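Local coordinates for protein nicotinate-nucleotide pyrophosphorylase (Ehrlichia chaffeensis, PDB 3L0G) that probably catalyses the transfer of a phosphoribosyl group to quinolinate with loss of carbon dioxide, giving nicotinate mononucleotide on the route to NAD+, at residues A130-Q135 / G279-S284; S149-K152 / L157-L160; L160-V165 / G170-D175. All blocks are in the same frame, centred on the assembly; numbering follows the deposited sequence.

Contact 1 (A130-Q135 / G279-S284); sequences ASITRQ and GCITNS
I281 lays its branched side chain across I132 and T133, two neighbours on helix 116-139, and this small patch of methyl groups and one hydroxyl is the whole contact. On the I132 side the touching is methyl to branch point: CG2 of I132 sits 3.8 Å from CB of I281 and equally close to its CG2 methyl. The same I132 CG2 also lies 3.7 Å from the carbonyl O of I281, so it fits against backbone as well as side chain. With CG1 placed between its backbone N and carbonyl carbon (chi1 58°), I281 sends the longer arm to T133 instead, where CD1 of I281 rests 3.6 Å from OG1 of T133. The two side chains meet there at about a right angle. That hydroxyl is not left without a polar partner, since it is hydrogen-bonded to O of I129 one turn back in the helix. V165 of helix 158-167 touches both T133 and I281 and adds a further apolar neighbour, while C280 is tied by a disulfide to C259. The arrangement belongs to an open alpha/beta barrel: the loop leaving strand 275-277 packs on the helix before strand 146-148, the strand that lies next to 275-277 in the parallel sheet.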
loop_
_atom_site.group_PDB
_atom_site.type_symbol
_atom_site.label_atom_id
_atom_site.label_comp_id
_atom_site.label_asym_id
_atom_site.label_seq_id
_atom_site.Cartn_x
_atom_site.Cartn_y
_atom_site.Cartn_z
ATOM N N ALA C 130 -1.714 -22.025 9.382
ATOM C CA ALA C 130 -0.519 -22.856 9.510
ATOM C C ALA C 130 -0.887 -24.150 10.230
ATOM O O ALA C 130 -0.446 -25.205 9.836
ATOM C CB ALA C 130 0.583 -22.118 10.258
ATOM N N SER C 131 -1.734 -24.062 11.258
ATOM C CA SER C 131 -2.114 -25.238 12.026
ATOM C C SER C 131 -3.018 -26.204 11.246
ATOM O O SER C 131 -2.805 -27.415 11.299
ATOM C CB SER C 131 -2.776 -24.828 13.340
ATOM O OG SER C 131 -1.948 -23.911 14.060
ATOM N N ILE C 132 -4.012 -25.711 10.502
ATOM C CA ILE C 132 -4.854 -26.660 9.734
ATOM C C ILE C 132 -4.006 -27.335 8.616
ATOM O O ILE C 132 -4.121 -28.538 8.354
ATOM C CB ILE C 132 -6.183 -26.024 9.212
ATOM C CG1 ILE C 132 -7.130 -27.104 8.683
ATOM C CG2 ILE C 132 -5.929 -25.018 8.114
ATOM C CD1 ILE C 132 -7.414 -28.245 9.702
ATOM N N THR C 133 -3.127 -26.568 7.992
ATOM C CA THR C 133 -2.234 -27.102 6.967
ATOM C C THR C 133 -1.391 -28.224 7.537
ATOM O O THR C 133 -1.319 -29.328 6.970
ATOM C CB THR C 133 -1.326 -25.974 6.369
ATOM O OG1 THR C 133 -2.160 -24.987 5.738
ATOM C CG2 THR C 133 -0.346 -26.513 5.339
ATOM N N ARG C 134 -0.769 -27.955 8.675
ATOM C CA ARG C 134 0.089 -28.937 9.318
ATOM C C ARG C 134 -0.690 -30.218 9.577
ATOM O O ARG C 134 -0.194 -31.331 9.348
ATOM C CB ARG C 134 0.694 -28.345 10.595
ATOM C CG ARG C 134 1.561 -29.290 11.435
ATOM C CD ARG C 134 2.548 -30.143 10.647
ATOM N NE ARG C 134 3.507 -29.393 9.832
ATOM C CZ ARG C 134 4.549 -29.957 9.197
ATOM N NH1 ARG C 134 4.788 -31.263 9.308
ATOM N NH2 ARG C 134 5.386 -29.220 8.466
ATOM N N GLN C 135 -1.935 -30.078 9.991
ATOM C CA GLN C 135 -2.777 -31.237 10.181
ATOM C C GLN C 135 -2.880 -32.084 8.907
ATOM O O GLN C 135 -2.678 -33.283 8.984
ATOM C CB GLN C 135 -4.158 -30.824 10.692
ATOM C CG GLN C 135 -4.969 -31.969 11.199
ATOM C CD GLN C 135 -6.332 -31.544 11.802
ATOM O OE1 GLN C 135 -7.092 -32.399 12.256
ATOM N NE2 GLN C 135 -6.617 -30.245 11.828
ATOM N N GLY C 279 -8.919 -25.779 -0.746
ATOM C CA GLY C 279 -9.461 -24.423 -0.589
ATOM C C GLY C 279 -9.713 -24.097 0.868
ATOM O O GLY C 279 -9.433 -22.992 1.312
ATOM N N CYS C 280 -10.176 -25.076 1.631
ATOM C CA CYS C 280 -10.612 -24.864 3.003
ATOM C C CYS C 280 -9.447 -24.760 4.040
ATOM O O CYS C 280 -9.690 -24.696 5.229
ATOM C CB CYS C 280 -11.643 -25.957 3.371
ATOM S SG CYS C 280 -13.269 -25.864 2.441
ATOM N N ILE C 281 -8.177 -24.748 3.597
ATOM C CA ILE C 281 -7.069 -24.389 4.520
ATOM C C ILE C 281 -6.756 -22.880 4.555
ATOM O O ILE C 281 -6.018 -22.427 5.432
ATOM C CB ILE C 281 -5.784 -25.196 4.320
ATOM C CG1 ILE C 281 -5.222 -25.063 2.894
ATOM C CG2 ILE C 281 -6.048 -26.661 4.662
ATOM C CD1 ILE C 281 -3.868 -25.789 2.692
ATOM N N THR C 282 -7.322 -22.110 3.622
ATOM C CA THR C 282 -7.164 -20.627 3.591
ATOM C C THR C 282 -8.537 -19.899 3.635
ATOM O O THR C 282 -8.605 -18.692 3.572
ATOM C CB THR C 282 -6.369 -20.155 2.361
ATOM O OG1 THR C 282 -7.044 -20.553 1.137
ATOM C CG2 THR C 282 -4.984 -20.748 2.351
ATOM N N ASN C 283 -9.621 -20.663 3.707
ATOM C CA ASN C 283 -10.914 -20.120 4.056
ATOM C C ASN C 283 -11.631 -21.201 4.882
ATOM O O ASN C 283 -11.217 -22.382 4.877
ATOM C CB ASN C 283 -11.673 -19.663 2.795
ATOM C CG ASN C 283 -12.136 -20.798 1.948
ATOM O OD1 ASN C 283 -13.039 -21.531 2.342
ATOM N ND2 ASN C 283 -11.505 -20.982 0.775
ATOM N N SER C 284 -12.632 -20.826 5.659
ATOM C CA SER C 284 -13.397 -21.822 6.436
ATOM C C SER C 284 -12.559 -22.665 7.422
ATOM O O SER C 284 -12.828 -23.834 7.611
ATOM C CB SER C 284 -14.124 -22.792 5.476
ATOM O OG SER C 284 -14.911 -22.085 4.528
#

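Contact 2 (S149-K152 / L157-L160); sequences STRK and LRML. With FMT (formic acid), chain J.
R158 and R151 pack stem against plate. The guanidinium of R158 turns one face to the aliphatic start of R151, with CB of R151 3.5 Å from NH2 of R158 and CG of R151 3.8 Å from CZ of R158. CG lies off toward the rim of the plate rather than over its middle. Bends at chi2 and chi3 curl the R158 chain back from the helix and bring its end up to the loop. NH2 of R158 also points at the backbone O of R151, 3.0 Å away, but at 127° the bond is bent and weak. The firmer grips on R158 come from elsewhere: NE is bonded to OG1 of T153, and NH1 to O of D175 and to OD1 of D37 of the second subunit. The loop has its own brace in an ST turn, in which N of K152 donates to OG1 of T150 over 3.1 Å.

Farther out the two side chains part, and the fit between them is looser. NE of R151 stays 4.2 Å from NH1 of R158, and the two guanidinium planes stand 77° apart, so they do not stack. R151 bends at chi3 and presents an edge to a formate, probably from the crystallisation liquor: its NH2 donates to O2 of the formate at 3.0 Å along a nearly straight line (171°). NH1 of R151 forms a salt bridge with D37 of the second subunit, whose carboxylate therefore links both arginines. The formate is also held by R174 and K184. Such a gathering of basic groups at a subunit boundary is consistent with a pocket made for an acid substrate, as in the quinolinate site of related phosphoribosyltransferases, and the formate may mark the place of a substrate carboxylate.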
loop_
_atom_site.group_PDB
_atom_site.type_symbol
_atom_site.label_atom_id
_atom_site.label_comp_id
_atom_site.label_asym_id
_atom_site.label_seq_id
_atom_site.Cartn_x
_atom_site.Cartn_y
_atom_site.Cartn_z
ATOM N N SER C 149 -1.822 -24.773 -1.473
ATOM C CA SER C 149 -2.823 -23.747 -1.325
ATOM C C SER C 149 -3.460 -23.544 -2.688
ATOM O O SER C 149 -2.997 -24.112 -3.698
ATOM C CB SER C 149 -2.224 -22.444 -0.806
ATOM O OG SER C 149 -1.186 -21.972 -1.670
ATOM N N THR C 150 -4.538 -22.770 -2.678
ATOM C CA THR C 150 -5.276 -22.323 -3.841
ATOM C C THR C 150 -5.340 -20.785 -3.854
ATOM O O THR C 150 -4.658 -20.146 -3.073
ATOM C CB THR C 150 -6.711 -22.828 -3.782
ATOM O OG1 THR C 150 -7.363 -22.239 -2.650
ATOM C CG2 THR C 150 -6.762 -24.392 -3.653
ATOM N N ARG C 151 -6.179 -20.218 -4.742
ATOM C CA ARG C 151 -6.482 -18.818 -4.779
ATOM C C ARG C 151 -7.782 -18.456 -4.036
ATOM O O ARG C 151 -8.210 -17.291 -4.051
ATOM C CB ARG C 151 -6.482 -18.297 -6.237
ATOM C CG ARG C 151 -5.015 -18.138 -6.797
ATOM C CD ARG C 151 -4.940 -17.935 -8.297
ATOM N NE ARG C 151 -5.833 -16.878 -8.751
ATOM C CZ ARG C 151 -6.999 -17.061 -9.387
ATOM N NH1 ARG C 151 -7.751 -16.018 -9.690
ATOM N NH2 ARG C 151 -7.410 -18.266 -9.754
ATOM N N LYS C 152 -8.361 -19.432 -3.335
ATOM C CA LYS C 152 -9.523 -19.195 -2.504
ATOM C C LYS C 152 -9.019 -18.769 -1.142
ATOM O O LYS C 152 -9.209 -19.445 -0.115
ATOM C CB LYS C 152 -10.388 -20.438 -2.411
ATOM C CG LYS C 152 -10.968 -20.872 -3.733
ATOM C CD LYS C 152 -11.544 -22.272 -3.629
ATOM C CE LYS C 152 -12.511 -22.552 -4.752
ATOM N NZ LYS C 152 -12.453 -23.964 -5.148
ATOM N N LEU C 157 -5.553 -10.694 1.735
ATOM C CA LEU C 157 -4.526 -11.475 2.419
ATOM C C LEU C 157 -3.980 -12.648 1.607
ATOM O O LEU C 157 -3.569 -13.673 2.178
ATOM C CB LEU C 157 -5.084 -11.975 3.748
ATOM C CG LEU C 157 -5.592 -10.871 4.699
ATOM C CD1 LEU C 157 -6.180 -11.448 5.980
ATOM C CD2 LEU C 157 -4.495 -9.872 5.062
ATOM N N ARG C 158 -3.972 -12.519 0.284
ATOM C CA ARG C 158 -3.491 -13.609 -0.564
ATOM C C ARG C 158 -2.132 -14.088 -0.118
ATOM O O ARG C 158 -1.871 -15.298 0.008
ATOM C CB ARG C 158 -3.377 -13.153 -2.033
ATOM C CG ARG C 158 -2.580 -14.073 -2.960
ATOM C CD ARG C 158 -3.148 -15.482 -3.104
ATOM N NE ARG C 158 -4.550 -15.466 -3.475
ATOM C CZ ARG C 158 -5.022 -15.059 -4.652
ATOM N NH1 ARG C 158 -4.210 -14.656 -5.643
ATOM N NH2 ARG C 158 -6.329 -15.049 -4.842
ATOM N N MET C 159 -1.232 -13.126 0.065
ATOM C CA MET C 159 0.162 -13.496 0.285
ATOM C C MET C 159 0.339 -13.957 1.726
ATOM O O MET C 159 1.053 -14.912 1.960
ATOM C CB MET C 159 1.126 -12.348 -0.125
ATOM C CG MET C 159 1.207 -12.118 -1.644
ATOM S SD MET C 159 1.610 -13.620 -2.595
ATOM C CE MET C 159 3.313 -13.885 -2.015
ATOM N N LEU C 160 -0.318 -13.322 2.701
ATOM C CA LEU C 160 -0.241 -13.858 4.081
ATOM C C LEU C 160 -0.785 -15.299 4.171
ATOM O O LEU C 160 -0.251 -16.134 4.901
ATOM C CB LEU C 160 -1.010 -12.984 5.062
ATOM C CG LEU C 160 -1.067 -13.499 6.502
ATOM C CD1 LEU C 160 0.351 -13.739 7.061
ATOM C CD2 LEU C 160 -1.861 -12.555 7.348
HETATM C C FMT J . -5.117 -21.352 -8.513
HETATM O O1 FMT J . -3.899 -21.154 -8.624
HETATM O O2 FMT J . -5.953 -20.872 -9.289
#

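Contact 3 (L160-V165 / G170-D175); sequences LDKYSV and GESYRD. With FMT (formic acid), chain J.
This is a mainly polar contact inside the alpha/beta barrel domain, where helix 158-167 is joined to the loop that follows it on the way to strand 181-183. K162 does most of the work. Its chain runs out extended as far as CE and then bends at chi4 (-71°), which turns NZ toward two adjoining loop acceptors, OG of S172 at 2.9 Å and the backbone O of R174, also at 2.9 Å. The ammonium approaches that carbonyl nearly end on. OG of S149 shares a further bond with NZ, and O of T150 a weak one, so this buried group is held by oxygens from two loops.

Where the two segments come closest along the chain, the join is backbone to backbone. N of G170 donates to O of V165 over 2.9 Å as the chain leaves the helix, and the CG1 methyl of V165 lies 3.8 Å from CA of G170 in a close apolar fit. Between these two anchor points a water bridges the gap, donating to O of K162 at 2.9 Å and, weakly, to O of E171. Backbone bonds from E171 to I147 and S149 set the loop beside strand 146-148.

Held by its carbonyl to K162, R174 points its own side chain the other way, extended from CG to NE, into the pocket that R151 and K184 also line. There it grips the formate edge-on with a two-pronged pair: NE of R174 to O1 at 2.8 Å and NH2 to O2 at 2.9 Å, both almost straight.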
loop_
_atom_site.group_PDB
_atom_site.type_symbol
_atom_site.label_atom_id
_atom_site.label_comp_id
_atom_site.label_asym_id
_atom_site.label_seq_id
_atom_site.Cartn_x
_atom_site.Cartn_y
_atom_site.Cartn_z
ATOM N N LEU C 160 -0.318 -13.322 2.701
ATOM C CA LEU C 160 -0.241 -13.858 4.081
ATOM C C LEU C 160 -0.785 -15.299 4.171
ATOM O O LEU C 160 -0.251 -16.134 4.901
ATOM C CB LEU C 160 -1.010 -12.984 5.062
ATOM C CG LEU C 160 -1.067 -13.499 6.502
ATOM C CD1 LEU C 160 0.351 -13.739 7.061
ATOM C CD2 LEU C 160 -1.861 -12.555 7.348
ATOM N N ASP C 161 -1.852 -15.588 3.429
ATOM C CA ASP C 161 -2.509 -16.910 3.512
ATOM C C ASP C 161 -1.613 -17.976 2.896
ATOM O O ASP C 161 -1.353 -19.029 3.512
ATOM C CB ASP C 161 -3.908 -16.885 2.880
ATOM C CG ASP C 161 -4.957 -16.158 3.763
ATOM O OD1 ASP C 161 -4.592 -15.543 4.806
ATOM O OD2 ASP C 161 -6.155 -16.184 3.392
ATOM N N LYS C 162 -1.065 -17.675 1.720
ATOM C CA LYS C 162 -0.154 -18.610 1.079
ATOM C C LYS C 162 1.129 -18.781 1.903
ATOM O O LYS C 162 1.618 -19.874 1.997
ATOM C CB LYS C 162 0.153 -18.232 -0.373
ATOM C CG LYS C 162 -0.986 -18.613 -1.334
ATOM C CD LYS C 162 -0.733 -18.123 -2.713
ATOM C CE LYS C 162 -1.726 -18.710 -3.701
ATOM N NZ LYS C 162 -1.462 -20.139 -3.905
ATOM N N TYR C 163 1.647 -17.708 2.493
ATOM C CA TYR C 163 2.788 -17.801 3.403
ATOM C C TYR C 163 2.515 -18.746 4.599
ATOM O O TYR C 163 3.380 -19.508 5.033
ATOM C CB TYR C 163 3.126 -16.389 3.936
ATOM C CG TYR C 163 4.072 -16.369 5.127
ATOM C CD1 TYR C 163 5.452 -16.511 4.963
ATOM C CD2 TYR C 163 3.602 -16.184 6.410
ATOM C CE1 TYR C 163 6.324 -16.494 6.075
ATOM C CE2 TYR C 163 4.479 -16.162 7.522
ATOM C CZ TYR C 163 5.818 -16.319 7.347
ATOM O OH TYR C 163 6.643 -16.300 8.467
ATOM N N SER C 164 1.302 -18.670 5.136
ATOM C CA SER C 164 0.965 -19.418 6.342
ATOM C C SER C 164 0.789 -20.914 6.016
ATOM O O SER C 164 1.140 -21.796 6.836
ATOM C CB SER C 164 -0.290 -18.833 6.991
ATOM O OG SER C 164 -0.169 -17.453 7.330
ATOM N N VAL C 165 0.279 -21.209 4.814
ATOM C CA VAL C 165 0.261 -22.592 4.297
ATOM C C VAL C 165 1.686 -23.171 4.176
ATOM O O VAL C 165 1.932 -24.293 4.604
ATOM C CB VAL C 165 -0.487 -22.700 2.947
ATOM C CG1 VAL C 165 -0.220 -24.078 2.285
ATOM C CG2 VAL C 165 -1.998 -22.458 3.167
ATOM N N GLY C 170 3.006 -26.823 3.749
ATOM C CA GLY C 170 2.405 -26.866 2.416
ATOM C C GLY C 170 3.208 -26.114 1.354
ATOM O O GLY C 170 4.307 -25.608 1.618
ATOM N N GLU C 171 2.650 -26.039 0.143
ATOM C CA GLU C 171 3.360 -25.438 -0.993
ATOM C C GLU C 171 2.368 -24.638 -1.822
ATOM O O GLU C 171 1.163 -24.576 -1.494
ATOM C CB GLU C 171 4.040 -26.539 -1.845
ATOM C CG GLU C 171 5.078 -27.373 -1.116
ATOM C CD GLU C 171 5.974 -28.265 -2.045
ATOM O OE1 GLU C 171 5.730 -28.389 -3.271
ATOM O OE2 GLU C 171 6.907 -28.869 -1.511
ATOM N N SER C 172 2.865 -24.007 -2.872
ATOM C CA SER C 172 2.009 -23.209 -3.761
ATOM C C SER C 172 2.454 -23.279 -5.214
ATOM O O SER C 172 3.588 -22.985 -5.499
ATOM C CB SER C 172 2.058 -21.760 -3.353
ATOM O OG SER C 172 1.277 -20.952 -4.222
ATOM N N TYR C 173 1.531 -23.625 -6.114
ATOM C CA TYR C 173 1.789 -23.581 -7.567
ATOM C C TYR C 173 2.092 -22.186 -8.078
ATOM O O TYR C 173 3.018 -21.979 -8.863
ATOM C CB TYR C 173 0.596 -24.145 -8.331
ATOM C CG TYR C 173 0.771 -24.105 -9.838
ATOM C CD1 TYR C 173 1.816 -24.774 -10.449
ATOM C CD2 TYR C 173 -0.113 -23.427 -10.642
ATOM C CE1 TYR C 173 1.969 -24.736 -11.847
ATOM C CE2 TYR C 173 0.043 -23.374 -12.014
ATOM C CZ TYR C 173 1.082 -24.010 -12.615
ATOM O OH TYR C 173 1.220 -23.956 -14.003
ATOM N N ARG C 174 1.299 -21.219 -7.640
ATOM C CA ARG C 174 1.435 -19.866 -8.110
ATOM C C ARG C 174 0.824 -18.912 -7.093
ATOM O O ARG C 174 -0.025 -19.305 -6.332
ATOM C CB ARG C 174 0.744 -19.711 -9.467
ATOM C CG ARG C 174 -0.796 -19.711 -9.430
ATOM C CD ARG C 174 -1.356 -19.746 -10.877
ATOM N NE ARG C 174 -2.804 -19.914 -10.882
ATOM C CZ ARG C 174 -3.616 -19.581 -11.882
ATOM N NH1 ARG C 174 -3.141 -19.066 -13.006
ATOM N NH2 ARG C 174 -4.929 -19.722 -11.737
ATOM N N ASP C 175 1.289 -17.674 -7.099
ATOM C CA ASP C 175 0.824 -16.650 -6.190
ATOM C C ASP C 175 -0.472 -16.038 -6.678
ATOM O O ASP C 175 -1.335 -15.714 -5.885
ATOM C CB ASP C 175 1.875 -15.560 -6.016
ATOM C CG ASP C 175 3.065 -16.007 -5.168
ATOM O OD1 ASP C 175 3.018 -17.028 -4.486
ATOM O OD2 ASP C 175 4.069 -15.296 -5.188
HETATM C C FMT J . -5.117 -21.352 -8.513
HETATM O O1 FMT J . -3.899 -21.154 -8.624
HETATM O O2 FMT J . -5.953 -20.872 -9.289
HETATM O O HOH W 1 0.902 -21.703 -0.107
#

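How the contacts relate
Contact 1 is the buried, largely apolar one, whereas contacts 2 and 3 are partly buried, polar and close to each other, with centres about 6 Å apart. Those two share helix 158-167, its residue L160 and the formate, one arginine reaching it from each loop. Contact 1 meets contact 2 through O of K152, which takes T282 OG1 and N283 ND2, and meets contact 3 where A130 packs on O of S164 and T282 on V165. The chemistry thus changes from hydrocarbon against helix 116-139 to gathered charge round the formate, at what is probably the substrate pocket, where contact 2 also borrows acids from the second subunit.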